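Transcriptional regulator, LacI family (Corynebacterium glutamicum, PDB 3H5T) activates transcription of ino1, the inositol phosphate synthase gene, in an inositol-dependent way by binding a palindromic promoter motif, and regulates other genes probably linked to cell wall biogenesis. Local coordinates at residues L74-L79 against K139-I144; T80-D85 against L104-A109. All blocks are in the same frame, centred on the assembly; numbering follows the deposited sequence.

Contact 1: L74-L79 against K139-I144; sequences LLTEDL and KGDPHI
A water molecule joins Thr-76 to Asp-141: it lies 3.1 Å from Thr-76 OG1 and donates to Asp-141 OD1 at 3.1 Å. The hydroxyl and the carboxylate oxygen are themselves 3.8 Å apart, measured from Thr-76 OG1 to Asp-141 OD1, so the water does the work of a direct bond. The two side chains run past one another in opposite senses. In Asp-141, CG is anti to the backbone N (chi1 -175°), which extends the carboxylate so that one oxygen meets the water while OD2 turns back to the start of helix 142-150. There Asp-141 holds the N-cap position and OD2 accepts from His-143 N, although the exact place of OD2 is doubtful. Aspartate suits this double task, and its charge would probably favour the helix start.

Beside this polar bridge, Leu-74 makes an apolar one. Its CD1 and CD2 both come up to His-143 CB, with CD1 at 4.0 Å, and the two side chains cross at about a right angle. Leu-74 belongs to strand 70-75, hydrogen-bonded to Val-133 and Tyr-135 of strand 132-135, while His-143 also leans on Ala-120 and Leu-123 of helix 117-125. The contact thus seats the beginning of helix 142-150 against the C-terminal end of strand 70-75, an inner parallel strand, as in the Rossmann-like lobes of LacI-family and periplasmic binding proteins.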
loop_
_atom_site.group_PDB
_atom_site.type_symbol
_atom_site.label_atom_id
_atom_site.label_comp_id
_atom_site.label_asym_id
_atom_site.label_seq_id
_atom_site.Cartn_x
_atom_site.Cartn_y
_atom_site.Cartn_z
ATOM N N LEU A 74 5.728 -10.881 3.812
ATOM C CA LEU A 74 7.012 -10.400 4.274
ATOM C C LEU A 74 7.005 -8.892 4.239
ATOM O O LEU A 74 6.826 -8.285 3.189
ATOM C CB LEU A 74 8.138 -10.931 3.396
ATOM C CG LEU A 74 9.540 -10.617 3.924
ATOM C CD1 LEU A 74 10.343 -11.903 4.048
ATOM C CD2 LEU A 74 10.216 -9.628 3.004
ATOM N N LEU A 75 7.203 -8.297 5.407
ATOM C CA LEU A 75 7.209 -6.851 5.554
ATOM C C LEU A 75 8.615 -6.429 5.980
ATOM O O LEU A 75 9.111 -6.845 7.029
ATOM C CB LEU A 75 6.178 -6.443 6.626
ATOM C CG LEU A 75 5.601 -5.025 6.614
ATOM C CD1 LEU A 75 4.885 -4.793 5.310
ATOM C CD2 LEU A 75 4.623 -4.842 7.749
ATOM N N THR A 76 9.261 -5.609 5.163
ATOM C CA THR A 76 10.599 -5.141 5.484
ATOM C C THR A 76 10.491 -3.897 6.405
ATOM O O THR A 76 11.216 -2.912 6.264
ATOM C CB THR A 76 11.385 -4.872 4.160
ATOM O OG1 THR A 76 12.779 -5.034 4.405
ATOM C CG2 THR A 76 11.120 -3.485 3.612
ATOM N N GLU A 77 9.568 -3.986 7.362
ATOM C CA GLU A 77 9.293 -2.927 8.339
ATOM C C GLU A 77 8.958 -3.551 9.684
ATOM O O GLU A 77 8.840 -4.771 9.797
ATOM C CB GLU A 77 8.064 -2.096 7.937
ATOM C CG GLU A 77 8.109 -1.450 6.586
ATOM C CD GLU A 77 9.238 -0.473 6.471
ATOM O OE1 GLU A 77 9.817 -0.121 7.521
ATOM O OE2 GLU A 77 9.540 -0.053 5.332
ATOM N N ASP A 78 8.791 -2.704 10.699
ATOM C CA ASP A 78 8.394 -3.176 12.021
ATOM C C ASP A 78 6.963 -3.700 11.859
ATOM O O ASP A 78 6.169 -3.142 11.092
ATOM C CB ASP A 78 8.390 -2.031 13.040
ATOM C CG ASP A 78 9.785 -1.650 13.507
ATOM O OD1 ASP A 78 10.556 -2.567 13.881
ATOM O OD2 ASP A 78 10.105 -0.434 13.517
ATOM N N LEU A 79 6.640 -4.769 12.576
ATOM C CA LEU A 79 5.311 -5.363 12.519
ATOM C C LEU A 79 4.186 -4.348 12.718
ATOM O O LEU A 79 3.065 -4.573 12.260
ATOM C CB LEU A 79 5.186 -6.453 13.580
ATOM C CG LEU A 79 4.031 -7.423 13.382
ATOM C CD1 LEU A 79 4.161 -8.094 12.020
ATOM C CD2 LEU A 79 4.050 -8.453 14.494
ATOM N N LYS A 139 14.996 -3.848 -3.989
ATOM C CA LYS A 139 15.576 -4.725 -4.978
ATOM C C LYS A 139 16.895 -5.117 -4.327
ATOM O O LYS A 139 17.528 -4.285 -3.670
ATOM C CB LYS A 139 15.824 -3.964 -6.285
ATOM C CG LYS A 139 16.499 -4.788 -7.391
ATOM C CD LYS A 139 15.635 -5.957 -7.847
ATOM C CE LYS A 139 16.218 -6.602 -9.093
ATOM N NZ LYS A 139 15.364 -7.687 -9.660
ATOM N N GLY A 140 17.292 -6.378 -4.471
ATOM C CA GLY A 140 18.544 -6.824 -3.885
ATOM C C GLY A 140 18.453 -7.153 -2.407
ATOM O O GLY A 140 19.476 -7.326 -1.744
ATOM N N ASP A 141 17.233 -7.230 -1.884
ATOM C CA ASP A 141 17.021 -7.556 -0.479
ATOM C C ASP A 141 17.337 -9.044 -0.265
ATOM O O ASP A 141 16.816 -9.914 -0.969
ATOM C CB ASP A 141 15.573 -7.259 -0.086
ATOM C CG ASP A 141 15.313 -7.471 1.395
ATOM O OD1 ASP A 141 15.467 -6.515 2.187
ATOM O OD2 ASP A 141 14.963 -8.605 1.771
ATOM N N PRO A 142 18.195 -9.358 0.717
ATOM C CA PRO A 142 18.544 -10.757 0.966
ATOM C C PRO A 142 17.372 -11.675 1.302
ATOM O O PRO A 142 17.485 -12.893 1.181
ATOM C CB PRO A 142 19.576 -10.662 2.085
ATOM C CG PRO A 142 19.146 -9.450 2.840
ATOM C CD PRO A 142 18.800 -8.474 1.730
ATOM N N HIS A 143 16.245 -11.105 1.717
ATOM C CA HIS A 143 15.078 -11.929 2.040
ATOM C C HIS A 143 14.481 -12.504 0.758
ATOM O O HIS A 143 13.960 -13.622 0.751
ATOM C CB HIS A 143 14.049 -11.101 2.818
ATOM C CG HIS A 143 14.558 -10.633 4.145
ATOM N ND1 HIS A 143 14.672 -11.474 5.235
ATOM C CD2 HIS A 143 15.096 -9.452 4.525
ATOM C CE1 HIS A 143 15.264 -10.830 6.224
ATOM N NE2 HIS A 143 15.533 -9.603 5.820
ATOM N N ILE A 144 14.572 -11.739 -0.328
ATOM C CA ILE A 144 14.082 -12.190 -1.625
ATOM C C ILE A 144 14.857 -13.452 -2.008
ATOM O O ILE A 144 14.260 -14.461 -2.395
ATOM C CB ILE A 144 14.314 -11.125 -2.720
ATOM C CG1 ILE A 144 13.475 -9.878 -2.427
ATOM C CG2 ILE A 144 13.986 -11.706 -4.091
ATOM C CD1 ILE A 144 11.985 -10.108 -2.453
HETATM O O HOH W 1 13.746 -4.003 1.645
#

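Contact 2: T80-D85 against L104-A109; sequences TYAFED and LTLIPA
Between Leu-104 and Ala-109, strand and helix meet through Leu-106, whose CD1 touches both Ala-82 and Phe-83. Leu-104 approaches along the edge strand with its side chain on Ile-71 and Val-73 of the adjoining strand. Thr-105, whose branched CB suits an extended backbone, pairs through its main chain with the same two residues. Leu-106 then points at the helix. Its CG is anti to the carbonyl carbon (chi1 -58°), and CD1 ends 4.0 Å from Ala-82 CB and 3.8 Å from Phe-83 CZ. Leucine's branch lets a single methyl, CD1, meet both residues. Ala-82 is small enough for its turn of helix to come close, while Phe-83 swings its ring round from the flank, so that the distal carbons CE2 and CZ do the touching, obliquely. Both Leu-106 and Phe-83 also touch neighbouring molecules in the crystal. Ile-107 faces away from this helix, packing on Leu-123 of helix 117-125. At Pro-108 the backbone N points away from strand 70-75, so the missing N-H costs no bond to that strand. Ala-109, just past the strand, packs on Leu-123 as well.

Strands 70-75 and 103-108, parallel neighbours joined through helix 86-98, form a beta-alpha-beta crossover. Ala-82 also packs on Leu-75 and on Leu-92, and the short helix 81-84 thus lies against strands 70-75 and 103-108 and against helix 86-98, whose start Asp-85 caps.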
loop_
_atom_site.group_PDB
_atom_site.type_symbol
_atom_site.label_atom_id
_atom_site.label_comp_id
_atom_site.label_asym_id
_atom_site.label_seq_id
_atom_site.Cartn_x
_atom_site.Cartn_y
_atom_site.Cartn_z
ATOM N N THR A 80 4.486 -3.238 13.402
ATOM C CA THR A 80 3.494 -2.197 13.663
ATOM C C THR A 80 3.032 -1.535 12.366
ATOM O O THR A 80 1.877 -1.145 12.226
ATOM C CB THR A 80 4.047 -1.098 14.618
ATOM O OG1 THR A 80 5.259 -0.553 14.081
ATOM C CG2 THR A 80 4.330 -1.676 16.006
ATOM N N TYR A 81 3.953 -1.418 11.419
ATOM C CA TYR A 81 3.696 -0.815 10.116
ATOM C C TYR A 81 2.437 -1.385 9.467
ATOM O O TYR A 81 1.656 -0.652 8.871
ATOM C CB TYR A 81 4.889 -1.084 9.208
ATOM C CG TYR A 81 5.057 -0.147 8.046
ATOM C CD1 TYR A 81 5.698 1.084 8.205
ATOM C CD2 TYR A 81 4.590 -0.493 6.778
ATOM C CE1 TYR A 81 5.868 1.948 7.129
ATOM C CE2 TYR A 81 4.752 0.358 5.700
ATOM C CZ TYR A 81 5.387 1.577 5.878
ATOM O OH TYR A 81 5.514 2.435 4.808
ATOM N N ALA A 82 2.248 -2.697 9.572
ATOM C CA ALA A 82 1.086 -3.361 8.979
ATOM C C ALA A 82 -0.245 -2.913 9.598
ATOM O O ALA A 82 -1.319 -3.237 9.083
ATOM C CB ALA A 82 1.230 -4.869 9.110
ATOM N N PHE A 83 -0.175 -2.176 10.704
ATOM C CA PHE A 83 -1.386 -1.701 11.365
ATOM C C PHE A 83 -1.437 -0.199 11.577
ATOM O O PHE A 83 -2.470 0.320 11.978
ATOM C CB PHE A 83 -1.566 -2.391 12.715
ATOM C CG PHE A 83 -1.747 -3.861 12.608
ATOM C CD1 PHE A 83 -2.849 -4.386 11.941
ATOM C CD2 PHE A 83 -0.784 -4.730 13.105
ATOM C CE1 PHE A 83 -2.980 -5.761 11.764
ATOM C CE2 PHE A 83 -0.910 -6.088 12.934
ATOM C CZ PHE A 83 -2.010 -6.606 12.260
ATOM N N GLU A 84 -0.334 0.495 11.316
ATOM C CA GLU A 84 -0.302 1.939 11.506
ATOM C C GLU A 84 -0.105 2.744 10.234
ATOM O O GLU A 84 -0.368 3.946 10.219
ATOM C CB GLU A 84 0.752 2.299 12.541
ATOM C CG GLU A 84 0.529 1.534 13.819
ATOM C CD GLU A 84 1.337 2.057 14.979
ATOM O OE1 GLU A 84 2.580 2.222 14.850
ATOM O OE2 GLU A 84 0.712 2.293 16.032
ATOM N N ASP A 85 0.369 2.101 9.172
ATOM C CA ASP A 85 0.528 2.791 7.897
ATOM C C ASP A 85 -0.771 2.461 7.160
ATOM O O ASP A 85 -0.937 1.358 6.647
ATOM C CB ASP A 85 1.729 2.255 7.112
ATOM C CG ASP A 85 1.896 2.952 5.773
ATOM O OD1 ASP A 85 2.213 4.169 5.761
ATOM O OD2 ASP A 85 1.694 2.292 4.731
ATOM N N LEU A 104 -3.156 -15.916 8.055
ATOM C CA LEU A 104 -2.268 -14.923 7.442
ATOM C C LEU A 104 -1.141 -14.607 8.423
ATOM O O LEU A 104 -1.377 -14.092 9.504
ATOM C CB LEU A 104 -3.046 -13.644 7.107
ATOM C CG LEU A 104 -2.275 -12.495 6.437
ATOM C CD1 LEU A 104 -1.539 -13.021 5.218
ATOM C CD2 LEU A 104 -3.231 -11.378 6.038
ATOM N N THR A 105 0.084 -14.927 8.040
ATOM C CA THR A 105 1.234 -14.711 8.901
ATOM C C THR A 105 2.116 -13.556 8.460
ATOM O O THR A 105 2.757 -13.618 7.406
ATOM C CB THR A 105 2.070 -15.992 8.964
ATOM O OG1 THR A 105 1.314 -17.001 9.638
ATOM C CG2 THR A 105 3.381 -15.764 9.688
ATOM N N LEU A 106 2.147 -12.504 9.273
ATOM C CA LEU A 106 2.966 -11.335 8.981
ATOM C C LEU A 106 4.387 -11.640 9.435
ATOM O O LEU A 106 4.603 -12.053 10.578
ATOM C CB LEU A 106 2.418 -10.119 9.722
ATOM C CG LEU A 106 0.965 -9.764 9.403
ATOM C CD1 LEU A 106 0.505 -8.638 10.305
ATOM C CD2 LEU A 106 0.849 -9.360 7.943
ATOM N N ILE A 107 5.343 -11.450 8.526
ATOM C CA ILE A 107 6.758 -11.726 8.788
ATOM C C ILE A 107 7.546 -10.415 8.808
ATOM O O ILE A 107 7.747 -9.793 7.762
ATOM C CB ILE A 107 7.373 -12.635 7.669
ATOM C CG1 ILE A 107 6.435 -13.797 7.334
ATOM C CG2 ILE A 107 8.695 -13.216 8.118
ATOM C CD1 ILE A 107 6.851 -14.559 6.071
ATOM N N PRO A 108 8.004 -9.981 9.993
ATOM C CA PRO A 108 8.774 -8.747 10.167
ATOM C C PRO A 108 10.232 -8.924 9.748
ATOM O O PRO A 108 10.998 -9.588 10.440
ATOM C CB PRO A 108 8.673 -8.473 11.670
ATOM C CG PRO A 108 7.497 -9.278 12.124
ATOM C CD PRO A 108 7.622 -10.530 11.301
ATOM N N ALA A 109 10.627 -8.318 8.635
ATOM C CA ALA A 109 12.001 -8.442 8.172
ATOM C C ALA A 109 12.740 -7.130 8.346
ATOM O O ALA A 109 12.254 -6.077 7.933
ATOM C CB ALA A 109 12.020 -8.858 6.718
#

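From the N terminus, the chain runs up strand 70-75, turns through a short loop into helix 81-84 and continues by helix 86-98 to the edge strand 103-108. Contact 2 closes this inner loop, and contact 1 closes a wider one only when the chain has passed helix 117-125 and strand 132-135, so contact 2 is nested within contact 1. Their centres are about 11 Å apart. They join directly: Leu-75 pairs with Ile-107 and Ala-109, and Leu-79 packs on Leu-106 and Pro-108. Together they tie strand 70-75 and what follows it to the edge strand and to helix 142-150, while Glu-77 reaches Arg-198 of the other lobe.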